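Local coordinates for protein ornithine carbamoyltransferase, mitochondrial (Coccidioides immitis, PDB 3SDS) that catalyses the transfer of the carbamoyl group of carbamoyl phosphate to L-ornithine, giving L-citrulline and phosphate on the route to L-arginine, at residues N43-Y47 with I339-E343; R59-L64 with E343-N348; K67-F73 with H94-K100; D196-F202 with Y223-I229. One frame throughout, in Å; residues are numbered along the deposited sequence.

In the fold
From the N terminus, helix 34-51 comes first. Its residues 43-47 meet residues 339-343 near the end of the chain, and interaction 1 closes a loop of nearly 300 residues. The 59-64 loop follows and meets 343-348 in interaction 2. These two contacts cross along the sequence, share Glu343 and touch through Tyr47 and Arg59. Together they fasten helix 327-347 to the carbamoyl phosphate domain. Interaction 3 closes a short loop between the neighbouring strands 68-73 and 94-98 of that domain. Interaction 4 closes another in the ornithine domain, its centre about 29 Å from that of interaction 3. Both short loops fall within the long ones.

Interaction 1: residues N43-Y47 with I339-E343; sequences NASSY and ISALE
The ring of Tyr47 points one edge at helix 327-347, with Glu343 OE1 and the CA of Ser340 near the ring plane. Over one face, toward the rim, lies the carbonyl oxygen of Asn43 from the previous helical turn. The CG2 branch of Ile339 reaches the ring obliquely, 3.8 Å from Tyr47 CD2. The phenol donates a hydrogen bond from Tyr47 OH to Glu343 OE1 at 2.6 Å. It meets this oxygen from above the carboxylate, 38° out of its plane, and the ring and carboxylate planes are 66° apart. Glu343 gets there with CG anti to its backbone N and a bend at chi2. Its other oxygen, OE2, is held by Arg59, so the carboxylate has a partner at each oxygen. This would favour the charged form.

Beside the ring the helices come together through small residues. Ala44 CB sits 4.0 Å from Ser340 CB, and the CA atoms of this pair are 5.3 Å apart. Asn43 CB lies against Ser340 OG, which bonds to the carbonyl of Leu40. Asn43 ND2 turns instead to the carbonyl of Ala353. The axes of the two short segments come within 9.6 Å, at 118° between their N-to-C directions. This is helix packing typical of the carbamoyltransferase fold, in which the last long helix returns to pack on the first helix, in the carbamoyl phosphate domain.

Interaction 2: residues R59-L64 with E343-N348; sequences RLTGAL and EAFVVN
Arg59 grips Glu343 side-on in a salt bridge, with both contacting nitrogens on one oxygen. Arg59 NE and Arg59 NH2 each lie 2.8 Å from Glu343 OE2. Both hydrogen bonds are equally bent, 133° at the hydrogen. The NE bond uses the syn lone pair of OE2, while NH2 comes on the syn side but out of the carboxylate plane. The two planes stand 57° apart. A bend at chi3 (65°) turns the NE and NH2 side of the guanidinium to the acid, whose OE2 lies somewhat out of the guanidinium plane. NH2 also donates to the carbonyl of Ala353.

Next to the bridge, Leu60 CD2 packs 4.0 Å from Glu343 CG. Val347 CG2 meets two side chains, Ala63 CB at 4.2 Å and Leu64 CD2 at 3.9 Å. The same Leu64 methyl reaches Val346 CG1, crossing that side chain at about a right angle.

Residues 60-63 form a type II beta turn, with Gly62 at positive phi. Helix 327-347 ends in a wider pi-type turn, closed by the bond from Asn348 N to Glu343 O. The contact is a turn of the carbamoyl phosphate domain packed on the end of the C-terminal helix.

Interaction 3: residues K67-F73 with H94-K100; sequences KTVAMMF and HPMFLGK
Met71 and Phe97 project from the same face of two paired parallel strands. The methionine bends at chi3 (-72°), which brings its CE over the neighbouring strand. There the methyl settles between two side chains, 3.8 Å from Phe97 CB and 4.2 Å from Pro95 CB. The rings of Phe73 and Phe97 meet edge to edge, with Phe73 CD1 3.6 Å from Phe97 CE1. Gly99 N lies over one Phe97 face. Phe73 packs near Thr80 and Arg128, which probably bind carbamoyl phosphate.

The other face is filled by Thr68, Ala70, Met72, His94, Met96 and Leu98. The small Ala70 leaves room for the bent end of Met96, and its CB lies 3.7 Å from Met96 CE. Thr68 CG2 fits against Met96 CB at 4.0 Å, and Met72 CG against Leu98 CD1 at 4.2 Å. This face reaches a second subunit: His94 NE2 bonds to Glu85 of that chain, and Leu98 packs on its Arg81.

Six backbone hydrogen bonds join the strands, their donors alternating between the two. Helix 78-90 connects them, touching Met71 and Pro95 through Glu85. This is a beta-alpha-beta crossover at the sheet edge of the carbamoyl phosphate domain, at the trimer interface.

Interaction 4: residues D196-F202 with Y223-I229; sequences DANNVLF and YEIPSHI
Two neighbouring strand-to-helix connections of the ornithine domain meet here, chiefly through Phe202 on one and Ile225, Pro226 and Ile229 on the other. The Phe202 ring is sandwiched. Ile229 CG1 stands over one face, 3.9 Å from the ring centroid and 11° off the normal, a CH-pi contact. The carbonyl oxygen of Asn198 lies over the centre of the opposite face. Phe202 CG is anti to its carbonyl carbon (chi1 -54°), which lays the ring back over the start of its own helix. Ile229 CG2 reaches Phe202 CD1 at 3.8 Å. At the far end of the ring, Pro226 CD comes obliquely to within 3.5 Å of Phe202 CZ. Ile225 CG2 lies 4.2 Å from Phe202 CE1.

Segment 196-202 follows strand 190-194, and segment 223-229 follows strand 214-218, the next strand in the five-stranded parallel sheet. Both run into a helix, as in a Rossmann-like fold. Asn198 is the N-cap of helix 199-210, and its OD1 accepts a weak bond from Val200 N. Its ND2 holds Asp265. Asp265 and the adjacent Asn199 probably bind L-ornithine, as in related enzymes.

Nearer the strands, Ala197 CB points into the other segment, 3.3 Å from Tyr223 O and 4.3 Å from Ile225 CG1. Leu201 CD2 touches that same Ile225 branch from the helix side. Asp196 OD1 rests 3.5 Å from Tyr223 CB, its carboxylate turned 82° from the tyrosine ring. The Tyr223 ring also meets Phe283.

Interaction 1: residues N43-Y47 with I339-E343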
loop_
_atom_site.group_PDB
_atom_site.type_symbol
_atom_site.label_atom_id
_atom_site.label_comp_id
_atom_site.label_asym_id
_atom_site.label_seq_id
_atom_site.Cartn_x
_atom_site.Cartn_y
_atom_site.Cartn_z
ATOM N N ASN A 43 -14.549 -15.560 20.516
ATOM C CA ASN A 43 -14.679 -15.395 19.068
ATOM C C ASN A 43 -13.342 -15.567 18.311
ATOM O O ASN A 43 -13.290 -16.277 17.287
ATOM C CB ASN A 43 -15.385 -14.067 18.697
ATOM C CG ASN A 43 -16.856 -14.002 19.175
ATOM O OD1 ASN A 43 -17.410 -14.974 19.724
ATOM N ND2 ASN A 43 -17.483 -12.845 18.983
ATOM N N ALA A 44 -12.272 -14.940 18.819
ATOM C CA ALA A 44 -10.940 -15.072 18.222
ATOM C C ALA A 44 -10.480 -16.534 18.250
ATOM O O ALA A 44 -10.007 -17.069 17.238
ATOM C CB ALA A 44 -9.925 -14.152 18.909
ATOM N N SER A 45 -10.654 -17.188 19.392
ATOM C CA SER A 45 -10.320 -18.596 19.497
ATOM C C SER A 45 -11.053 -19.467 18.444
ATOM O O SER A 45 -10.436 -20.338 17.786
ATOM C CB SER A 45 -10.650 -19.097 20.884
ATOM O OG SER A 45 -10.307 -20.454 20.963
ATOM N N SER A 46 -12.365 -19.228 18.310
ATOM C CA SER A 46 -13.218 -19.930 17.376
ATOM C C SER A 46 -12.796 -19.701 15.915
ATOM O O SER A 46 -12.610 -20.673 15.153
ATOM C CB SER A 46 -14.656 -19.463 17.574
ATOM O OG SER A 46 -15.560 -20.235 16.807
ATOM N N TYR A 47 -12.650 -18.426 15.527
ATOM C CA TYR A 47 -12.290 -18.077 14.151
ATOM C C TYR A 47 -10.933 -18.679 13.750
ATOM O O TYR A 47 -10.746 -19.127 12.598
ATOM C CB TYR A 47 -12.304 -16.548 13.935
ATOM C CG TYR A 47 -13.647 -15.856 14.178
ATOM C CD1 TYR A 47 -14.871 -16.513 13.920
ATOM C CD2 TYR A 47 -13.699 -14.538 14.639
ATOM C CE1 TYR A 47 -16.108 -15.880 14.150
ATOM C CE2 TYR A 47 -14.933 -13.891 14.868
ATOM C CZ TYR A 47 -16.127 -14.566 14.614
ATOM O OH TYR A 47 -17.340 -13.935 14.837
ATOM N N ILE A 339 -9.337 -9.658 13.954
ATOM C CA ILE A 339 -10.539 -10.107 13.238
ATOM C C ILE A 339 -11.745 -9.941 14.162
ATOM O O ILE A 339 -12.797 -9.397 13.768
ATOM C CB ILE A 339 -10.443 -11.590 12.725
ATOM C CG1 ILE A 339 -9.443 -11.729 11.548
ATOM C CG2 ILE A 339 -11.858 -12.145 12.340
ATOM C CD1 ILE A 339 -9.116 -13.190 11.133
ATOM N N SER A 340 -11.572 -10.398 15.398
ATOM C CA SER A 340 -12.635 -10.355 16.403
ATOM C C SER A 340 -13.065 -8.906 16.670
ATOM O O SER A 340 -14.270 -8.595 16.662
ATOM C CB SER A 340 -12.132 -11.008 17.691
ATOM O OG SER A 340 -13.132 -11.092 18.675
ATOM N N ALA A 341 -12.075 -8.028 16.866
ATOM C CA ALA A 341 -12.345 -6.644 17.223
ATOM C C ALA A 341 -12.997 -5.849 16.094
ATOM O O ALA A 341 -13.947 -5.080 16.337
ATOM C CB ALA A 341 -11.092 -5.956 17.716
ATOM N N LEU A 342 -12.490 -6.028 14.873
ATOM C CA LEU A 342 -13.064 -5.358 13.712
ATOM C C LEU A 342 -14.474 -5.870 13.418
ATOM O O LEU A 342 -15.340 -5.062 13.068
ATOM C CB LEU A 342 -12.185 -5.508 12.459
ATOM C CG LEU A 342 -10.754 -4.976 12.443
ATOM C CD1 LEU A 342 -9.938 -5.779 11.452
ATOM C CD2 LEU A 342 -10.709 -3.514 12.086
ATOM N N GLU A 343 -14.720 -7.180 13.532
ATOM C CA GLU A 343 -16.101 -7.670 13.387
ATOM C C GLU A 343 -17.047 -6.986 14.377
ATOM O O GLU A 343 -18.164 -6.582 14.006
ATOM C CB GLU A 343 -16.220 -9.188 13.567
ATOM C CG GLU A 343 -17.568 -9.760 13.102
ATOM C CD GLU A 343 -18.030 -10.954 13.932
ATOM O OE1 GLU A 343 -17.267 -11.373 14.835
ATOM O OE2 GLU A 343 -19.164 -11.468 13.685
#

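Interaction 2: residues R59-L64 with E343-N348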
loop_
_atom_site.group_PDB
_atom_site.type_symbol
_atom_site.label_atom_id
_atom_site.label_comp_id
_atom_site.label_asym_id
_atom_site.label_seq_id
_atom_site.Cartn_x
_atom_site.Cartn_y
_atom_site.Cartn_z
ATOM N N ARG A 59 -20.267 -15.691 9.135
ATOM C CA ARG A 59 -20.289 -14.314 9.639
ATOM C C ARG A 59 -19.225 -13.401 8.989
ATOM O O ARG A 59 -19.443 -12.195 8.864
ATOM C CB ARG A 59 -20.098 -14.292 11.171
ATOM C CG ARG A 59 -21.257 -14.873 11.971
ATOM C CD ARG A 59 -20.936 -15.089 13.442
ATOM N NE ARG A 59 -20.682 -13.821 14.120
ATOM C CZ ARG A 59 -20.664 -13.653 15.451
ATOM N NH1 ARG A 59 -20.904 -14.683 16.270
ATOM N NH2 ARG A 59 -20.401 -12.445 15.967
ATOM N N LEU A 60 -18.082 -13.962 8.589
ATOM C CA LEU A 60 -16.962 -13.157 8.107
ATOM C C LEU A 60 -16.858 -12.975 6.569
ATOM O O LEU A 60 -16.175 -12.037 6.097
ATOM C CB LEU A 60 -15.647 -13.682 8.689
ATOM C CG LEU A 60 -15.520 -13.886 10.220
ATOM C CD1 LEU A 60 -14.144 -14.470 10.552
ATOM C CD2 LEU A 60 -15.747 -12.639 11.058
ATOM N N THR A 61 -17.526 -13.825 5.788
ATOM C CA THR A 61 -17.269 -13.867 4.337
ATOM C C THR A 61 -17.818 -12.643 3.577
ATOM O O THR A 61 -19.020 -12.427 3.548
ATOM C CB THR A 61 -17.797 -15.187 3.696
ATOM O OG1 THR A 61 -17.433 -16.279 4.531
ATOM C CG2 THR A 61 -17.188 -15.430 2.303
ATOM N N GLY A 62 -16.940 -11.858 2.958
ATOM C CA GLY A 62 -17.355 -10.615 2.339
ATOM C C GLY A 62 -18.007 -9.614 3.293
ATOM O O GLY A 62 -18.677 -8.694 2.855
ATOM N N ALA A 63 -17.820 -9.767 4.595
ATOM C CA ALA A 63 -18.416 -8.841 5.551
ATOM C C ALA A 63 -17.978 -7.380 5.342
ATOM O O ALA A 63 -18.734 -6.458 5.652
ATOM C CB ALA A 63 -18.113 -9.274 6.966
ATOM N N LEU A 64 -16.768 -7.169 4.821
ATOM C CA LEU A 64 -16.239 -5.815 4.607
ATOM C C LEU A 64 -15.984 -5.468 3.138
ATOM O O LEU A 64 -15.203 -4.549 2.849
ATOM C CB LEU A 64 -14.935 -5.603 5.388
ATOM C CG LEU A 64 -14.951 -5.349 6.897
ATOM C CD1 LEU A 64 -13.587 -4.923 7.308
ATOM C CD2 LEU A 64 -15.976 -4.297 7.276
ATOM N N GLU A 343 -14.720 -7.180 13.532
ATOM C CA GLU A 343 -16.101 -7.670 13.387
ATOM C C GLU A 343 -17.047 -6.986 14.377
ATOM O O GLU A 343 -18.164 -6.582 14.006
ATOM C CB GLU A 343 -16.220 -9.188 13.567
ATOM C CG GLU A 343 -17.568 -9.760 13.102
ATOM C CD GLU A 343 -18.030 -10.954 13.932
ATOM O OE1 GLU A 343 -17.267 -11.373 14.835
ATOM O OE2 GLU A 343 -19.164 -11.468 13.685
ATOM N N ALA A 344 -16.590 -6.865 15.626
ATOM C CA ALA A 344 -17.418 -6.335 16.701
ATOM C C ALA A 344 -17.744 -4.851 16.528
ATOM O O ALA A 344 -18.899 -4.424 16.707
ATOM C CB ALA A 344 -16.749 -6.567 18.013
ATOM N N PHE A 345 -16.727 -4.064 16.182
ATOM C CA PHE A 345 -16.874 -2.615 16.183
ATOM C C PHE A 345 -17.323 -2.052 14.841
ATOM O O PHE A 345 -18.078 -1.079 14.814
ATOM C CB PHE A 345 -15.625 -1.915 16.749
ATOM C CG PHE A 345 -15.528 -2.006 18.260
ATOM C CD1 PHE A 345 -16.055 -0.996 19.072
ATOM C CD2 PHE A 345 -14.956 -3.125 18.873
ATOM C CE1 PHE A 345 -15.997 -1.091 20.456
ATOM C CE2 PHE A 345 -14.884 -3.229 20.276
ATOM C CZ PHE A 345 -15.411 -2.216 21.063
ATOM N N VAL A 346 -16.901 -2.679 13.742
ATOM C CA VAL A 346 -17.252 -2.186 12.410
ATOM C C VAL A 346 -18.501 -2.883 11.817
ATOM O O VAL A 346 -19.456 -2.216 11.416
ATOM C CB VAL A 346 -16.066 -2.262 11.429
ATOM C CG1 VAL A 346 -16.401 -1.497 10.132
ATOM C CG2 VAL A 346 -14.796 -1.711 12.087
ATOM N N VAL A 347 -18.489 -4.214 11.763
ATOM C CA VAL A 347 -19.600 -4.950 11.177
ATOM C C VAL A 347 -20.814 -4.964 12.099
ATOM O O VAL A 347 -21.913 -4.679 11.642
ATOM C CB VAL A 347 -19.207 -6.391 10.793
ATOM C CG1 VAL A 347 -20.327 -7.062 10.000
ATOM C CG2 VAL A 347 -17.928 -6.385 9.994
ATOM N N ASN A 348 -20.628 -5.291 13.381
ATOM C CA ASN A 348 -21.747 -5.343 14.325
ATOM C C ASN A 348 -22.040 -3.994 14.974
ATOM O O ASN A 348 -22.793 -3.891 15.962
ATOM C CB ASN A 348 -21.507 -6.429 15.361
ATOM C CG ASN A 348 -21.495 -7.808 14.744
ATOM O OD1 ASN A 348 -22.104 -8.030 13.688
ATOM N ND2 ASN A 348 -20.780 -8.747 15.378
#

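Interaction 3: residues K67-F73 with H94-K100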
loop_
_atom_site.group_PDB
_atom_site.type_symbol
_atom_site.label_atom_id
_atom_site.label_comp_id
_atom_site.label_asym_id
_atom_site.label_seq_id
_atom_site.Cartn_x
_atom_site.Cartn_y
_atom_site.Cartn_z
ATOM N N LYS A 67 -15.373 -2.000 1.105
ATOM C CA LYS A 67 -15.051 -1.069 2.181
ATOM C C LYS A 67 -13.577 -0.878 2.506
ATOM O O LYS A 67 -12.774 -1.818 2.419
ATOM C CB LYS A 67 -15.822 -1.423 3.439
ATOM C CG LYS A 67 -17.290 -1.556 3.159
ATOM C CD LYS A 67 -18.171 -1.446 4.376
ATOM C CE LYS A 67 -19.611 -1.405 3.897
ATOM N NZ LYS A 67 -20.504 -1.892 4.948
ATOM N N THR A 68 -13.227 0.358 2.874
ATOM C CA THR A 68 -11.848 0.726 3.221
ATOM C C THR A 68 -11.681 0.943 4.721
ATOM O O THR A 68 -12.542 1.576 5.367
ATOM C CB THR A 68 -11.451 2.019 2.512
ATOM O OG1 THR A 68 -11.696 1.872 1.111
ATOM C CG2 THR A 68 -9.984 2.347 2.748
ATOM N N VAL A 69 -10.586 0.422 5.268
ATOM C CA VAL A 69 -10.190 0.745 6.640
ATOM C C VAL A 69 -8.904 1.582 6.596
ATOM O O VAL A 69 -7.903 1.159 6.003
ATOM C CB VAL A 69 -9.976 -0.537 7.467
ATOM C CG1 VAL A 69 -9.395 -0.221 8.859
ATOM C CG2 VAL A 69 -11.263 -1.314 7.582
ATOM N N ALA A 70 -8.914 2.764 7.204
ATOM C CA ALA A 70 -7.692 3.592 7.225
ATOM C C ALA A 70 -6.796 3.292 8.430
ATOM O O ALA A 70 -7.260 3.271 9.575
ATOM C CB ALA A 70 -8.037 5.073 7.176
ATOM N N MET A 71 -5.516 3.045 8.169
ATOM C CA MET A 71 -4.517 2.874 9.237
ATOM C C MET A 71 -3.656 4.132 9.348
ATOM O O MET A 71 -2.902 4.467 8.418
ATOM C CB MET A 71 -3.614 1.664 8.965
ATOM C CG MET A 71 -4.336 0.355 8.671
ATOM S SD MET A 71 -3.205 -1.020 8.291
ATOM C CE MET A 71 -2.592 -0.608 6.667
ATOM N N MET A 72 -3.778 4.844 10.467
ATOM C CA MET A 72 -2.969 6.064 10.675
ATOM C C MET A 72 -1.846 5.866 11.700
ATOM O O MET A 72 -2.111 5.730 12.908
ATOM C CB MET A 72 -3.845 7.254 11.064
ATOM C CG MET A 72 -4.667 7.788 9.913
ATOM S SD MET A 72 -5.975 8.920 10.426
ATOM C CE MET A 72 -5.077 10.471 10.462
ATOM N N PHE A 73 -0.603 5.851 11.224
ATOM C CA PHE A 73 0.527 5.600 12.105
ATOM C C PHE A 73 1.494 6.782 12.221
ATOM O O PHE A 73 2.003 7.269 11.214
ATOM C CB PHE A 73 1.258 4.307 11.703
ATOM C CG PHE A 73 0.383 3.063 11.746
ATOM C CD1 PHE A 73 0.565 2.047 10.836
ATOM C CD2 PHE A 73 -0.630 2.923 12.688
ATOM C CE1 PHE A 73 -0.234 0.913 10.867
ATOM C CE2 PHE A 73 -1.438 1.796 12.716
ATOM C CZ PHE A 73 -1.238 0.789 11.804
ATOM N N HIS A 94 -10.526 -3.591 2.143
ATOM C CA HIS A 94 -9.232 -2.973 1.798
ATOM C C HIS A 94 -8.578 -2.094 2.899
ATOM O O HIS A 94 -9.168 -1.113 3.361
ATOM C CB HIS A 94 -9.333 -2.191 0.487
ATOM C CG HIS A 94 -8.062 -1.486 0.106
ATOM N ND1 HIS A 94 -6.987 -2.139 -0.466
ATOM C CD2 HIS A 94 -7.695 -0.185 0.218
ATOM C CE1 HIS A 94 -6.015 -1.269 -0.691
ATOM N NE2 HIS A 94 -6.418 -0.075 -0.285
ATOM N N PRO A 95 -7.361 -2.459 3.324
ATOM C CA PRO A 95 -6.547 -1.700 4.289
ATOM C C PRO A 95 -5.669 -0.591 3.670
ATOM O O PRO A 95 -4.893 -0.856 2.750
ATOM C CB PRO A 95 -5.668 -2.784 4.911
ATOM C CG PRO A 95 -5.543 -3.815 3.857
ATOM C CD PRO A 95 -6.824 -3.817 3.107
ATOM N N MET A 96 -5.778 0.635 4.179
ATOM C CA MET A 96 -5.075 1.781 3.575
ATOM C C MET A 96 -4.022 2.337 4.535
ATOM O O MET A 96 -4.345 2.783 5.647
ATOM C CB MET A 96 -6.079 2.851 3.137
ATOM C CG MET A 96 -5.489 4.176 2.736
ATOM S SD MET A 96 -6.731 5.342 2.104
ATOM C CE MET A 96 -7.646 5.819 3.577
ATOM N N PHE A 97 -2.762 2.284 4.113
ATOM C CA PHE A 97 -1.649 2.662 4.987
ATOM C C PHE A 97 -1.293 4.128 4.840
ATOM O O PHE A 97 -0.967 4.584 3.768
ATOM C CB PHE A 97 -0.423 1.787 4.721
ATOM C CG PHE A 97 0.798 2.216 5.479
ATOM C CD1 PHE A 97 0.811 2.217 6.877
ATOM C CD2 PHE A 97 1.948 2.602 4.808
ATOM C CE1 PHE A 97 1.964 2.616 7.601
ATOM C CE2 PHE A 97 3.110 2.994 5.522
ATOM C CZ PHE A 97 3.114 3.000 6.920
ATOM N N LEU A 98 -1.400 4.879 5.915
ATOM C CA LEU A 98 -1.014 6.282 5.881
ATOM C C LEU A 98 -0.028 6.502 7.020
ATOM O O LEU A 98 -0.431 6.571 8.185
ATOM C CB LEU A 98 -2.240 7.195 6.025
ATOM C CG LEU A 98 -3.508 6.989 5.182
ATOM C CD1 LEU A 98 -4.650 7.813 5.759
ATOM C CD2 LEU A 98 -3.314 7.305 3.708
ATOM N N GLY A 99 1.261 6.557 6.675
ATOM C CA GLY A 99 2.349 6.680 7.660
ATOM C C GLY A 99 2.774 8.110 7.978
ATOM O O GLY A 99 2.115 9.070 7.576
ATOM N N LYS A 100 3.892 8.256 8.684
ATOM C CA LYS A 100 4.310 9.565 9.199
ATOM C C LYS A 100 4.828 10.528 8.136
ATOM O O LYS A 100 5.021 11.719 8.408
ATOM C CB LYS A 100 5.327 9.424 10.339
ATOM C CG LYS A 100 6.622 8.699 9.980
ATOM C CD LYS A 100 7.810 9.296 10.765
ATOM C CE LYS A 100 9.144 8.679 10.353
ATOM N NZ LYS A 100 9.082 7.180 10.457
#

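Interaction 4: residues D196-F202 with Y223-I229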
loop_
_atom_site.group_PDB
_atom_site.type_symbol
_atom_site.label_atom_id
_atom_site.label_comp_id
_atom_site.label_asym_id
_atom_site.label_seq_id
_atom_site.Cartn_x
_atom_site.Cartn_y
_atom_site.Cartn_z
ATOM N N ASP A 196 9.492 -2.326 33.427
ATOM C CA ASP A 196 8.891 -0.996 33.434
ATOM C C ASP A 196 7.355 -1.032 33.354
ATOM O O ASP A 196 6.774 -1.946 32.753
ATOM C CB ASP A 196 9.469 -0.121 32.306
ATOM C CG ASP A 196 9.005 1.363 32.387
ATOM O OD1 ASP A 196 8.773 1.907 33.512
ATOM O OD2 ASP A 196 8.882 1.991 31.306
ATOM N N ALA A 197 6.714 -0.035 33.971
ATOM C CA ALA A 197 5.260 0.119 33.939
ATOM C C ALA A 197 4.860 0.880 32.688
ATOM O O ALA A 197 5.130 2.074 32.576
ATOM C CB ALA A 197 4.788 0.875 35.175
ATOM N N ASN A 198 4.226 0.211 31.736
ATOM C CA ASN A 198 3.868 0.904 30.514
ATOM C C ASN A 198 2.477 0.574 29.996
ATOM O O ASN A 198 1.736 -0.208 30.617
ATOM C CB ASN A 198 4.940 0.686 29.431
ATOM C CG ASN A 198 5.078 -0.779 29.002
ATOM O OD1 ASN A 198 4.139 -1.578 29.095
ATOM N ND2 ASN A 198 6.257 -1.124 28.505
ATOM N N ASN A 199 2.145 1.179 28.852
ATOM C CA ASN A 199 0.864 0.987 28.168
ATOM C C ASN A 199 0.325 -0.451 28.156
ATOM O O ASN A 199 -0.839 -0.665 28.500
ATOM C CB ASN A 199 0.864 1.611 26.753
ATOM C CG ASN A 199 2.015 1.111 25.843
ATOM O OD1 ASN A 199 2.733 0.148 26.145
ATOM N ND2 ASN A 199 2.165 1.777 24.705
ATOM N N VAL A 200 1.172 -1.416 27.794
ATOM C CA VAL A 200 0.762 -2.812 27.701
ATOM C C VAL A 200 0.309 -3.374 29.050
ATOM O O VAL A 200 -0.800 -3.920 29.164
ATOM C CB VAL A 200 1.864 -3.693 27.079
ATOM C CG1 VAL A 200 1.631 -5.169 27.416
ATOM C CG2 VAL A 200 1.964 -3.455 25.520
ATOM N N LEU A 201 1.153 -3.225 30.072
ATOM C CA LEU A 201 0.787 -3.629 31.430
ATOM C C LEU A 201 -0.552 -3.012 31.871
ATOM O O LEU A 201 -1.440 -3.720 32.379
ATOM C CB LEU A 201 1.891 -3.274 32.418
ATOM C CG LEU A 201 1.509 -3.350 33.895
ATOM C CD1 LEU A 201 1.076 -4.754 34.274
ATOM C CD2 LEU A 201 2.660 -2.886 34.767
ATOM N N PHE A 202 -0.711 -1.707 31.654
ATOM C CA PHE A 202 -1.932 -1.037 32.103
ATOM C C PHE A 202 -3.204 -1.791 31.689
ATOM O O PHE A 202 -4.007 -2.171 32.570
ATOM C CB PHE A 202 -1.964 0.430 31.670
ATOM C CG PHE A 202 -0.735 1.222 32.092
ATOM C CD1 PHE A 202 0.030 0.827 33.190
ATOM C CD2 PHE A 202 -0.368 2.370 31.400
ATOM C CE1 PHE A 202 1.148 1.533 33.565
ATOM C CE2 PHE A 202 0.741 3.089 31.757
ATOM C CZ PHE A 202 1.510 2.683 32.849
ATOM N N TYR A 223 9.499 4.265 38.507
ATOM C CA TYR A 223 8.936 3.666 37.294
ATOM C C TYR A 223 7.641 2.887 37.576
ATOM O O TYR A 223 7.337 1.879 36.931
ATOM C CB TYR A 223 10.004 2.793 36.612
ATOM C CG TYR A 223 11.206 3.603 36.215
ATOM C CD1 TYR A 223 12.308 3.705 37.054
ATOM C CD2 TYR A 223 11.217 4.316 35.018
ATOM C CE1 TYR A 223 13.397 4.489 36.700
ATOM C CE2 TYR A 223 12.300 5.096 34.649
ATOM C CZ TYR A 223 13.381 5.180 35.494
ATOM O OH TYR A 223 14.448 5.957 35.131
ATOM N N GLU A 224 6.880 3.398 38.534
ATOM C CA GLU A 224 5.661 2.778 39.017
ATOM C C GLU A 224 4.438 3.070 38.145
ATOM O O GLU A 224 4.446 3.970 37.310
ATOM C CB GLU A 224 5.391 3.269 40.436
ATOM C CG GLU A 224 6.526 2.997 41.420
ATOM C CD GLU A 224 7.502 4.160 41.586
ATOM O OE1 GLU A 224 7.503 5.089 40.746
ATOM O OE2 GLU A 224 8.272 4.139 42.579
ATOM N N ILE A 225 3.382 2.294 38.346
ATOM C CA ILE A 225 2.101 2.555 37.709
ATOM C C ILE A 225 1.623 3.942 38.127
ATOM O O ILE A 225 1.580 4.247 39.328
ATOM C CB ILE A 225 1.045 1.504 38.132
ATOM C CG1 ILE A 225 1.531 0.084 37.807
ATOM C CG2 ILE A 225 -0.308 1.810 37.491
ATOM C CD1 ILE A 225 0.587 -1.010 38.239
ATOM N N PRO A 226 1.289 4.798 37.149
ATOM C CA PRO A 226 0.658 6.098 37.426
ATOM C C PRO A 226 -0.674 5.938 38.167
ATOM O O PRO A 226 -1.461 5.050 37.843
ATOM C CB PRO A 226 0.405 6.673 36.025
ATOM C CG PRO A 226 1.409 6.018 35.161
ATOM C CD PRO A 226 1.629 4.643 35.725
ATOM N N SER A 227 -0.931 6.803 39.140
ATOM C CA SER A 227 -2.113 6.644 39.995
ATOM C C SER A 227 -3.460 6.817 39.279
ATOM O O SER A 227 -4.477 6.292 39.742
ATOM C CB SER A 227 -2.015 7.515 41.242
ATOM O OG SER A 227 -1.815 8.853 40.890
ATOM N N HIS A 228 -3.473 7.517 38.145
ATOM C CA HIS A 228 -4.655 7.496 37.296
ATOM C C HIS A 228 -4.960 6.060 36.814
ATOM O O HIS A 228 -6.127 5.683 36.679
ATOM C CB HIS A 228 -4.540 8.456 36.103
ATOM C CG HIS A 228 -5.709 8.373 35.164
ATOM N ND1 HIS A 228 -6.982 8.783 35.516
ATOM C CD2 HIS A 228 -5.811 7.882 33.904
ATOM C CE1 HIS A 228 -7.811 8.558 34.512
ATOM N NE2 HIS A 228 -7.126 8.014 33.522
ATOM N N ILE A 229 -3.923 5.263 36.562
ATOM C CA ILE A 229 -4.128 3.882 36.118
ATOM C C ILE A 229 -4.651 3.020 37.263
ATOM O O ILE A 229 -5.610 2.266 37.088
ATOM C CB ILE A 229 -2.852 3.249 35.464
ATOM C CG1 ILE A 229 -2.318 4.128 34.324
ATOM C CG2 ILE A 229 -3.127 1.826 34.954
ATOM C CD1 ILE A 229 -3.346 4.443 33.210
#